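Local structure of Esterase/lipase (Lactobacillus rhamnosus, 4N5H) at residues A27-P32 and Q283-P288; V35-E40 and D81-R86; R90-Q95 and L295-T300. The protein probably hydrolyses carboxylic esters, and may also transfer their acyl groups, as an esterase of the alpha/beta-hydrolase fold. The protein carries 1 engineered substitution. All blocks are in the same frame, centred on the assembly; numbering follows the deposited sequence.

In the fold
From the N terminus, helix 2-28 runs into the loop that makes contact 1, where residues 27-32 meet the turn 283-288 and close a loop of some 250 residues. Strand 35-42 follows at once, and contact 2 ties it to residues 81-86 ahead of helix 86-94, a short loop nested inside that of contact 1. Contact 3 then joins helix 86-94 to helix 288-311. It opens after contact 2 has closed and crosses contact 1, since their segments alternate along the chain. Tyr91 lies against Trp285, and Arg90 against Pro32 and Trp37, so helix 86-94 links all three contacts and ties the N-terminal segment to the C-terminal helix.

Contact 1 of 3, residues A27-P32 and Q283-P288; sequences ADERVP and QHWEWP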
loop_
_atom_site.group_PDB
_atom_site.type_symbol
_atom_site.label_atom_id
_atom_site.label_comp_id
_atom_site.label_asym_id
_atom_site.label_seq_id
_atom_site.Cartn_x
_atom_site.Cartn_y
_atom_site.Cartn_z
ATOM N N ALA A 27 2.306 8.344 5.805
ATOM C CA ALA A 27 1.246 7.661 5.042
ATOM C C ALA A 27 0.619 8.609 4.090
ATOM O O ALA A 27 0.197 8.132 3.017
ATOM C CB ALA A 27 0.151 7.096 5.953
ATOM N N ASP A 28 0.636 9.901 4.373
ATOM C CA ASP A 28 -0.008 10.783 3.465
ATOM C C ASP A 28 0.885 11.629 2.518
ATOM O O ASP A 28 0.479 12.050 1.459
ATOM C CB ASP A 28 -0.762 11.743 4.255
ATOM C CG ASP A 28 -2.012 11.123 4.900
ATOM O OD1 ASP A 28 -2.573 10.146 4.396
ATOM O OD2 ASP A 28 -2.354 11.618 5.937
ATOM N N GLU A 29 2.075 11.920 2.977
ATOM C CA GLU A 29 2.907 12.896 2.326
ATOM C C GLU A 29 3.283 12.459 0.943
ATOM O O GLU A 29 3.660 11.264 0.697
ATOM C CB GLU A 29 4.160 13.110 3.195
ATOM C CG GLU A 29 4.981 14.300 2.755
ATOM C CD GLU A 29 6.360 14.432 3.383
ATOM O OE1 GLU A 29 6.914 13.511 4.036
ATOM O OE2 GLU A 29 6.935 15.524 3.187
ATOM N N ARG A 30 3.302 13.426 0.015
ATOM C CA ARG A 30 3.908 13.216 -1.277
ATOM C C ARG A 30 5.337 12.731 -1.159
ATOM O O ARG A 30 6.109 13.240 -0.329
ATOM C CB ARG A 30 3.935 14.531 -2.050
ATOM C CG ARG A 30 4.312 14.402 -3.528
ATOM C CD ARG A 30 4.282 15.776 -4.147
ATOM N NE ARG A 30 4.984 15.768 -5.416
ATOM C CZ ARG A 30 5.423 16.838 -5.996
ATOM N NH1 ARG A 30 5.139 18.038 -5.493
ATOM N NH2 ARG A 30 6.113 16.720 -7.165
ATOM N N VAL A 31 5.711 11.784 -1.995
ATOM C CA VAL A 31 7.121 11.296 -2.024
ATOM C C VAL A 31 7.867 11.906 -3.175
ATOM O O VAL A 31 7.340 11.937 -4.279
ATOM C CB VAL A 31 7.098 9.788 -2.179
ATOM C CG1 VAL A 31 8.462 9.246 -2.279
ATOM C CG2 VAL A 31 6.331 9.127 -1.037
ATOM N N PRO A 32 9.145 12.312 -2.963
ATOM C CA PRO A 32 9.858 12.896 -4.083
ATOM C C PRO A 32 10.024 11.855 -5.196
ATOM O O PRO A 32 10.351 10.746 -4.895
ATOM C CB PRO A 32 11.208 13.365 -3.454
ATOM C CG PRO A 32 10.921 13.457 -2.043
ATOM C CD PRO A 32 9.877 12.451 -1.690
ATOM N N GLN A 283 10.611 17.440 7.815
ATOM C CA GLN A 283 9.337 16.723 7.890
ATOM C C GLN A 283 8.428 16.908 6.697
ATOM O O GLN A 283 7.723 15.959 6.363
ATOM C CB GLN A 283 8.575 17.105 9.149
ATOM C CG GLN A 283 9.294 16.677 10.382
ATOM C CD GLN A 283 8.489 17.049 11.663
ATOM O OE1 GLN A 283 7.652 17.959 11.683
ATOM N NE2 GLN A 283 8.680 16.162 12.687
ATOM N N HIS A 284 8.486 18.059 6.014
ATOM C CA HIS A 284 7.668 18.351 4.827
ATOM C C HIS A 284 8.485 18.987 3.740
ATOM O O HIS A 284 8.452 20.248 3.505
ATOM C CB HIS A 284 6.530 19.273 5.219
ATOM C CG HIS A 284 5.420 18.552 5.898
ATOM N ND1 HIS A 284 4.503 17.812 5.188
ATOM C CD2 HIS A 284 5.175 18.322 7.181
ATOM C CE1 HIS A 284 3.688 17.192 6.049
ATOM N NE2 HIS A 284 4.098 17.486 7.260
ATOM N N TRP A 285 9.218 18.130 3.024
ATOM C CA TRP A 285 10.033 18.600 1.895
ATOM C C TRP A 285 9.269 19.377 0.871
ATOM O O TRP A 285 9.833 20.230 0.199
ATOM C CB TRP A 285 10.709 17.392 1.229
ATOM C CG TRP A 285 9.778 16.566 0.430
ATOM C CD1 TRP A 285 8.989 15.563 0.876
ATOM C CD2 TRP A 285 9.396 16.793 -0.938
ATOM N NE1 TRP A 285 8.153 15.143 -0.155
ATOM C CE2 TRP A 285 8.439 15.825 -1.278
ATOM C CE3 TRP A 285 9.875 17.631 -1.940
ATOM C CZ2 TRP A 285 7.887 15.734 -2.518
ATOM C CZ3 TRP A 285 9.302 17.583 -3.128
ATOM C CH2 TRP A 285 8.314 16.641 -3.457
ATOM N N GLU A 286 7.952 19.082 0.775
ATOM C CA GLU A 286 7.176 19.554 -0.363
ATOM C C GLU A 286 6.670 20.992 -0.150
ATOM O O GLU A 286 6.180 21.620 -1.067
ATOM C CB GLU A 286 6.011 18.544 -0.600
ATOM C CG GLU A 286 4.775 18.649 0.308
ATOM C CD GLU A 286 4.906 18.043 1.693
ATOM O OE1 GLU A 286 6.034 17.635 2.106
ATOM O OE2 GLU A 286 3.913 17.994 2.401
ATOM N N TRP A 287 6.730 21.505 1.078
ATOM C CA TRP A 287 6.210 22.831 1.256
ATOM C C TRP A 287 7.166 23.834 0.545
ATOM O O TRP A 287 8.390 23.719 0.636
ATOM C CB TRP A 287 6.179 23.217 2.675
ATOM C CG TRP A 287 5.291 22.419 3.561
ATOM C CD1 TRP A 287 4.392 21.501 3.220
ATOM C CD2 TRP A 287 5.169 22.632 4.974
ATOM N NE1 TRP A 287 3.715 21.078 4.340
ATOM C CE2 TRP A 287 4.184 21.743 5.437
ATOM C CE3 TRP A 287 5.824 23.496 5.891
ATOM C CZ2 TRP A 287 3.865 21.604 6.802
ATOM C CZ3 TRP A 287 5.473 23.405 7.262
ATOM C CH2 TRP A 287 4.491 22.483 7.696
ATOM N N PRO A 288 6.619 24.952 -0.001
ATOM C CA PRO A 288 7.480 26.013 -0.602
ATOM C C PRO A 288 8.602 26.532 0.293
ATOM O O PRO A 288 9.739 26.671 -0.155
ATOM C CB PRO A 288 6.458 27.138 -0.889
ATOM C CG PRO A 288 5.154 26.429 -1.067
ATOM C CD PRO A 288 5.180 25.168 -0.277
HETATM O O HOH W 1 9.833 15.489 4.047
HETATM O O HOH W 2 2.387 16.071 0.720
#
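Trp285 packs its indole against Arg30 and Pro32, the tight part of the contact. Pro32 lies over one face, its CG 3.7 Å from the centroid of the five-membered Trp285 ring in a CH-pi contact; CB of Glu286 covers the opposite face, clamping the ring between aliphatic groups. At the edge, Trp285 NE1 donates to Arg30 O at 2.8 Å, nearly straight (167°) and in the ring plane, but meeting the oxygen from above the carbonyl plane. The Arg30 chain, extended with CG anti to the backbone N (chi1 -169°), carries its guanidinium past the benzene rim, where CH2 of Trp285 stands over one face, 3.9 Å from Arg30 CZ; Glu33 salt-bridges NH2. With an alanine replacing Trp285, Arg30 O would probably lose its donor and a gap would open beside Pro32.

The other side is buried but polar and water-bridged. One water links Arg30 N to Glu286 OE2, the latter bond weak, while His284 ND1, at 2.9 Å, and Thr39 N of a neighbouring subunit bond to the same OE2 and help fix that carboxylate. A second water accepts from Trp285 N at 2.9 Å and donates to OE2 of Glu29, modelled in two conformers and so less certain; its OE1 bonds to Asn87. Solvent reaches Val31 and, in part, Arg30.

The contact joins the end of helix 2-28 to the turn between helices 280-283 and 288-311. Helix 86-94 lines it through Asn87 and Tyr91, and strand 35-42 of a neighbouring subunit closes it from outside, Glu40 of that subunit accepting from His284 NE2.

Contact 2 of 3, residues V35-E40 and D81-R86; sequences VHWETE and DRNLNR. With IPA (isopropyl alcohol), chain C.
Arg82 turns one face of its guanidinium to Glu40, with CA of Glu40 over its centre and Glu40 CG 3.5 Å from Arg82 NH2. The carboxylate plane is turned 36° from the guanidinium, and Glu40 OE2 stays 4.4 Å from Arg82 NH2, well out of its plane, so the opposite charges probably attract, but no N-H points at the oxygen. Each bonds elsewhere: Arg82 to Asn54 and Thr52, Glu40 OE1 to Arg25 and His284 of a neighbouring subunit.

Trp37 brings the CZ3 and CH2 atoms of its benzene ring to the other half, where the partners approach obliquely. Its CG sits between the backbone N and the carbonyl carbon (chi1 73°), which swings the indole over CG2 of Thr39 and on toward Asn83 and Arg86. Asn83 OD1, hydrogen-bonded to Asn54 ND2, comes within 3.6 Å of Trp37 CZ3, its amide 52° from the ring plane, and Arg86 CD lies 3.8 Å from Trp37 CH2. Beyond, Arg86 NH1 donates at 2.8 Å to both Asn83 O and O2 of an isopropyl alcohol, probably from the crystallisation liquor.

Two type I turns and an Asx turn, with Asp81 OD1 accepting from Asn83 N, shape residues 81-86. The segment follows the HGGGW sequence, which in related alpha/beta hydrolases belongs to the oxyanion-hole loop, and leads into helix 86-94.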
loop_
_atom_site.group_PDB
_atom_site.type_symbol
_atom_site.label_atom_id
_atom_site.label_comp_id
_atom_site.label_asym_id
_atom_site.label_seq_id
_atom_site.Cartn_x
_atom_site.Cartn_y
_atom_site.Cartn_z
ATOM N N VAL A 35 13.881 9.301 -7.925
ATOM C CA VAL A 35 15.007 8.896 -7.045
ATOM C C VAL A 35 15.052 7.367 -6.934
ATOM O O VAL A 35 13.981 6.712 -6.996
ATOM C CB VAL A 35 14.784 9.512 -5.656
ATOM C CG1 VAL A 35 15.781 9.021 -4.603
ATOM C CG2 VAL A 35 14.903 11.030 -5.800
ATOM N N HIS A 36 16.268 6.856 -6.817
ATOM C CA HIS A 36 16.529 5.439 -6.512
ATOM C C HIS A 36 17.211 5.374 -5.131
ATOM O O HIS A 36 17.985 6.209 -4.782
ATOM C CB HIS A 36 17.493 4.820 -7.509
ATOM C CG HIS A 36 16.938 4.675 -8.895
ATOM N ND1 HIS A 36 17.727 4.429 -9.994
ATOM C CD2 HIS A 36 15.678 4.726 -9.333
ATOM C CE1 HIS A 36 16.962 4.364 -11.072
ATOM N NE2 HIS A 36 15.713 4.539 -10.695
ATOM N N TRP A 37 16.918 4.316 -4.410
ATOM C CA TRP A 37 17.583 4.090 -3.125
ATOM C C TRP A 37 18.109 2.618 -3.067
ATOM O O TRP A 37 17.512 1.707 -3.676
ATOM C CB TRP A 37 16.784 4.467 -1.864
ATOM C CG TRP A 37 15.581 3.640 -1.344
ATOM C CD1 TRP A 37 14.826 2.748 -2.005
ATOM C CD2 TRP A 37 14.954 3.784 -0.023
ATOM N NE1 TRP A 37 13.807 2.318 -1.240
ATOM C CE2 TRP A 37 13.836 2.936 -0.009
ATOM C CE3 TRP A 37 15.228 4.561 1.122
ATOM C CZ2 TRP A 37 12.947 2.873 1.117
ATOM C CZ3 TRP A 37 14.424 4.389 2.294
ATOM C CH2 TRP A 37 13.299 3.577 2.262
ATOM N N GLU A 38 19.146 2.438 -2.230
ATOM C CA GLU A 38 19.741 1.181 -1.924
ATOM C C GLU A 38 19.719 1.116 -0.385
ATOM O O GLU A 38 20.269 1.975 0.264
ATOM C CB GLU A 38 21.196 1.185 -2.421
ATOM C CG GLU A 38 21.348 1.263 -3.938
ATOM C CD GLU A 38 22.740 1.662 -4.415
ATOM O OE1 GLU A 38 23.643 1.898 -3.582
ATOM O OE2 GLU A 38 22.929 1.914 -5.662
ATOM N N THR A 39 19.114 0.075 0.132
ATOM C CA THR A 39 18.780 0.083 1.547
ATOM C C THR A 39 19.534 -0.954 2.368
ATOM O O THR A 39 19.952 -2.008 1.831
ATOM C CB THR A 39 17.261 -0.105 1.762
ATOM O OG1 THR A 39 16.817 -1.299 1.136
ATOM C CG2 THR A 39 16.504 1.067 1.215
ATOM N N GLU A 40 19.576 -0.688 3.682
ATOM C CA GLU A 40 19.955 -1.723 4.647
ATOM C C GLU A 40 21.368 -2.286 4.464
ATOM O O GLU A 40 21.668 -3.467 4.602
ATOM C CB GLU A 40 18.868 -2.862 4.601
ATOM C CG GLU A 40 18.897 -3.715 5.893
ATOM C CD GLU A 40 18.021 -4.962 5.738
ATOM O OE1 GLU A 40 17.774 -5.475 4.594
ATOM O OE2 GLU A 40 17.668 -5.570 6.800
ATOM N N ASP A 81 15.548 5.886 13.111
ATOM C CA ASP A 81 16.333 4.910 12.407
ATOM C C ASP A 81 16.688 5.461 11.023
ATOM O O ASP A 81 16.372 6.623 10.766
ATOM C CB ASP A 81 15.615 3.531 12.288
ATOM C CG ASP A 81 14.280 3.600 11.577
ATOM O OD1 ASP A 81 14.079 4.451 10.675
ATOM O OD2 ASP A 81 13.313 2.852 12.003
ATOM N N ARG A 82 17.385 4.689 10.196
ATOM C CA ARG A 82 17.803 5.148 8.865
ATOM C C ARG A 82 16.666 5.507 7.937
ATOM O O ARG A 82 16.891 6.155 6.914
ATOM C CB ARG A 82 18.687 4.097 8.207
ATOM C CG ARG A 82 18.025 2.755 7.912
ATOM C CD ARG A 82 19.031 1.773 7.286
ATOM N NE ARG A 82 18.474 0.444 7.439
ATOM C CZ ARG A 82 17.414 -0.064 6.806
ATOM N NH1 ARG A 82 16.906 0.467 5.693
ATOM N NH2 ARG A 82 16.910 -1.213 7.281
ATOM N N ASN A 83 15.439 5.073 8.238
ATOM C CA ASN A 83 14.296 5.413 7.387
ATOM C C ASN A 83 13.535 6.665 7.785
ATOM O O ASN A 83 12.684 7.175 7.008
ATOM C CB ASN A 83 13.326 4.206 7.326
ATOM C CG ASN A 83 13.938 3.009 6.618
ATOM O OD1 ASN A 83 14.726 3.127 5.678
ATOM N ND2 ASN A 83 13.653 1.819 7.149
ATOM N N LEU A 84 13.815 7.201 8.974
ATOM C CA LEU A 84 13.049 8.323 9.496
ATOM C C LEU A 84 12.994 9.513 8.584
ATOM O O LEU A 84 11.915 10.096 8.392
ATOM C CB LEU A 84 13.518 8.725 10.903
ATOM C CG LEU A 84 12.816 9.876 11.575
ATOM C CD1 LEU A 84 11.353 9.472 11.839
ATOM C CD2 LEU A 84 13.448 10.166 12.934
ATOM N N ASN A 85 14.170 9.906 8.044
ATOM C CA ASN A 85 14.256 11.050 7.147
ATOM C C ASN A 85 14.300 10.678 5.700
ATOM O O ASN A 85 14.848 11.398 4.853
ATOM C CB ASN A 85 15.553 11.855 7.524
ATOM C CG ASN A 85 15.434 12.603 8.854
ATOM O OD1 ASN A 85 14.414 12.581 9.529
ATOM N ND2 ASN A 85 16.522 13.272 9.203
ATOM N N ARG A 86 13.659 9.561 5.334
ATOM C CA ARG A 86 13.754 9.135 3.965
ATOM C C ARG A 86 13.239 10.138 2.926
ATOM O O ARG A 86 13.879 10.292 1.875
ATOM C CB ARG A 86 13.155 7.777 3.757
ATOM C CG ARG A 86 11.663 7.732 3.911
ATOM C CD ARG A 86 11.242 6.244 4.061
ATOM N NE ARG A 86 9.829 6.063 4.367
ATOM C CZ ARG A 86 9.304 6.052 5.573
ATOM N NH1 ARG A 86 10.041 6.242 6.633
ATOM N NH2 ARG A 86 7.993 5.848 5.711
HETATM C C1 IPA C . 6.899 5.693 8.858
HETATM C C2 IPA C . 7.944 6.160 9.904
HETATM C C3 IPA C . 7.901 5.052 10.943
HETATM O O2 IPA C . 9.304 6.174 9.303
#

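Contact 3 of 3, residues R90-Q95 and L295-T300; sequences RYLASQ and LEMLRT
Leu92 and Leu298 meet through their methyl groups where helices 86-94 and 288-311 come closest in this contact, with Leu92 CD2 3.9 Å from Leu298 CD1. The local helix axes pass at 11.3 Å and cross at -50°, a spacing wide enough for side chains to fill the gap. Met297 bends at its last torsion (chi3 72°), bringing CE to 3.8 Å from Leu92 CD2, so that the leucine is touched by two successive residues, Met297 and Leu298, of the opposing helix. The aliphatic part of Gln95 adds to this apolar layer, its CB against CD1 of Leu298.

Mixed contacts gather round Leu295. Its CD2 approaches Tyr91 OH at 3.4 Å, near the plane of the tyrosine ring and at its edge, and also lies 3.6 Å from Gln95 OE1, so two polar atoms meet the same methyl group from neighbouring directions.

Polar links are indirect. A water donates to Gln95 OE1 and accepts from Arg299 NH1 at 2.9 Å, bridging the residue just after helix 86-94 to helix 288-311. At the other end of its amide, Gln95 NE2 donates to Ser94 OG at 3.1 Å, close to the amide plane, and Ser94 OG in turn donates to Tyr91 O; this chain of bonds helps to set the way the Gln95 amide is turned.

Met297 and Leu298 also touch strand 140-145, so the apolar layer continues onto the central sheet. The two helices are therefore held mainly by hydrophobic contact, with a water-mediated polar link at the margin where helix 86-94 ends.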
loop_
_atom_site.group_PDB
_atom_site.type_symbol
_atom_site.label_atom_id
_atom_site.label_comp_id
_atom_site.label_asym_id
_atom_site.label_seq_id
_atom_site.Cartn_x
_atom_site.Cartn_y
_atom_site.Cartn_z
ATOM N N ARG A 90 15.454 11.681 0.001
ATOM C CA ARG A 90 15.106 11.547 -1.420
ATOM C C ARG A 90 15.054 12.905 -2.091
ATOM O O ARG A 90 15.502 13.080 -3.252
ATOM C CB ARG A 90 13.719 10.904 -1.556
ATOM C CG ARG A 90 13.632 9.440 -1.153
ATOM C CD ARG A 90 12.175 8.978 -0.975
ATOM N NE ARG A 90 12.177 7.530 -0.772
ATOM C CZ ARG A 90 11.290 6.859 0.022
ATOM N NH1 ARG A 90 10.282 7.439 0.637
ATOM N NH2 ARG A 90 11.389 5.558 0.143
ATOM N N TYR A 91 14.474 13.889 -1.402
ATOM C CA TYR A 91 14.429 15.229 -1.994
ATOM C C TYR A 91 15.843 15.723 -2.345
ATOM O O TYR A 91 16.124 16.186 -3.462
ATOM C CB TYR A 91 13.690 16.311 -1.162
ATOM C CG TYR A 91 13.789 17.621 -1.863
ATOM C CD1 TYR A 91 13.007 17.869 -3.028
ATOM C CD2 TYR A 91 14.686 18.601 -1.433
ATOM C CE1 TYR A 91 13.170 19.044 -3.716
ATOM C CE2 TYR A 91 14.823 19.778 -2.169
ATOM C CZ TYR A 91 14.088 19.963 -3.298
ATOM O OH TYR A 91 14.177 21.153 -4.012
ATOM N N LEU A 92 16.725 15.651 -1.387
ATOM C CA LEU A 92 18.080 16.139 -1.674
ATOM C C LEU A 92 18.694 15.372 -2.839
ATOM O O LEU A 92 19.306 15.967 -3.724
ATOM C CB LEU A 92 18.929 16.067 -0.413
ATOM C CG LEU A 92 18.449 16.801 0.810
ATOM C CD1 LEU A 92 19.346 16.526 2.004
ATOM C CD2 LEU A 92 18.321 18.314 0.459
ATOM N N ALA A 93 18.564 14.047 -2.855
ATOM C CA ALA A 93 19.100 13.225 -3.956
ATOM C C ALA A 93 18.508 13.616 -5.314
ATOM O O ALA A 93 19.238 13.658 -6.315
ATOM C CB ALA A 93 18.824 11.711 -3.699
ATOM N N SER A 94 17.240 13.965 -5.317
ATOM C CA SER A 94 16.557 14.314 -6.559
ATOM C C SER A 94 17.154 15.579 -7.210
ATOM O O SER A 94 16.952 15.784 -8.425
ATOM C CB SER A 94 15.028 14.540 -6.342
ATOM O OG SER A 94 14.753 15.805 -5.742
ATOM N N GLN A 95 17.834 16.378 -6.440
ATOM C CA GLN A 95 18.521 17.602 -6.878
ATOM C C GLN A 95 19.895 17.329 -7.466
ATOM O O GLN A 95 20.544 18.325 -7.908
ATOM C CB GLN A 95 18.510 18.636 -5.778
ATOM C CG GLN A 95 17.147 19.077 -5.307
ATOM C CD GLN A 95 16.277 19.472 -6.474
ATOM O OE1 GLN A 95 16.519 20.505 -7.089
ATOM N NE2 GLN A 95 15.267 18.683 -6.773
ATOM N N LEU A 295 16.973 24.080 -0.880
ATOM C CA LEU A 295 17.780 24.573 -2.045
ATOM C C LEU A 295 18.780 25.603 -1.579
ATOM O O LEU A 295 19.937 25.600 -2.114
ATOM C CB LEU A 295 16.911 25.172 -3.091
ATOM C CG LEU A 295 16.022 24.210 -3.870
ATOM C CD1 LEU A 295 15.173 24.902 -4.917
ATOM C CD2 LEU A 295 16.844 23.105 -4.584
ATOM N N GLU A 296 18.443 26.477 -0.618
ATOM C CA GLU A 296 19.415 27.450 -0.168
ATOM C C GLU A 296 20.630 26.778 0.467
ATOM O O GLU A 296 21.793 27.148 0.257
ATOM C CB GLU A 296 18.778 28.459 0.750
ATOM C CG GLU A 296 19.731 29.563 1.140
ATOM C CD GLU A 296 18.979 30.826 1.646
ATOM O OE1 GLU A 296 17.829 31.079 1.200
ATOM O OE2 GLU A 296 19.575 31.513 2.527
ATOM N N MET A 297 20.378 25.745 1.241
ATOM C CA MET A 297 21.441 24.862 1.763
ATOM C C MET A 297 22.302 24.253 0.670
ATOM O O MET A 297 23.561 24.307 0.755
ATOM C CB MET A 297 20.842 23.825 2.674
ATOM C CG MET A 297 21.863 22.850 3.243
ATOM S SD MET A 297 21.141 21.485 4.183
ATOM C CE MET A 297 20.397 20.475 2.841
ATOM N N LEU A 298 21.674 23.675 -0.339
ATOM C CA LEU A 298 22.415 22.980 -1.410
ATOM C C LEU A 298 23.203 24.029 -2.216
ATOM O O LEU A 298 24.371 23.748 -2.619
ATOM C CB LEU A 298 21.510 22.168 -2.318
ATOM C CG LEU A 298 20.902 20.966 -1.557
ATOM C CD1 LEU A 298 19.845 20.370 -2.498
ATOM C CD2 LEU A 298 21.931 19.916 -1.146
ATOM N N ARG A 299 22.610 25.204 -2.381
ATOM C CA ARG A 299 23.364 26.267 -3.111
ATOM C C ARG A 299 24.557 26.808 -2.315
ATOM O O ARG A 299 25.596 27.142 -2.939
ATOM C CB ARG A 299 22.475 27.401 -3.550
ATOM C CG ARG A 299 21.452 27.041 -4.610
ATOM C CD ARG A 299 21.998 26.348 -5.856
ATOM N NE ARG A 299 22.189 24.853 -5.850
ATOM C CZ ARG A 299 21.228 23.974 -6.080
ATOM N NH1 ARG A 299 19.964 24.443 -6.278
ATOM N NH2 ARG A 299 21.451 22.660 -6.120
ATOM N N THR A 300 24.463 26.895 -0.989
ATOM C CA THR A 300 25.560 27.297 -0.168
ATOM C C THR A 300 26.664 26.260 -0.326
ATOM O O THR A 300 27.885 26.609 -0.478
ATOM C CB THR A 300 25.100 27.422 1.271
ATOM O OG1 THR A 300 24.064 28.396 1.325
ATOM C CG2 THR A 300 26.243 27.813 2.243
HETATM O O HOH W 3 18.838 21.985 -7.372
#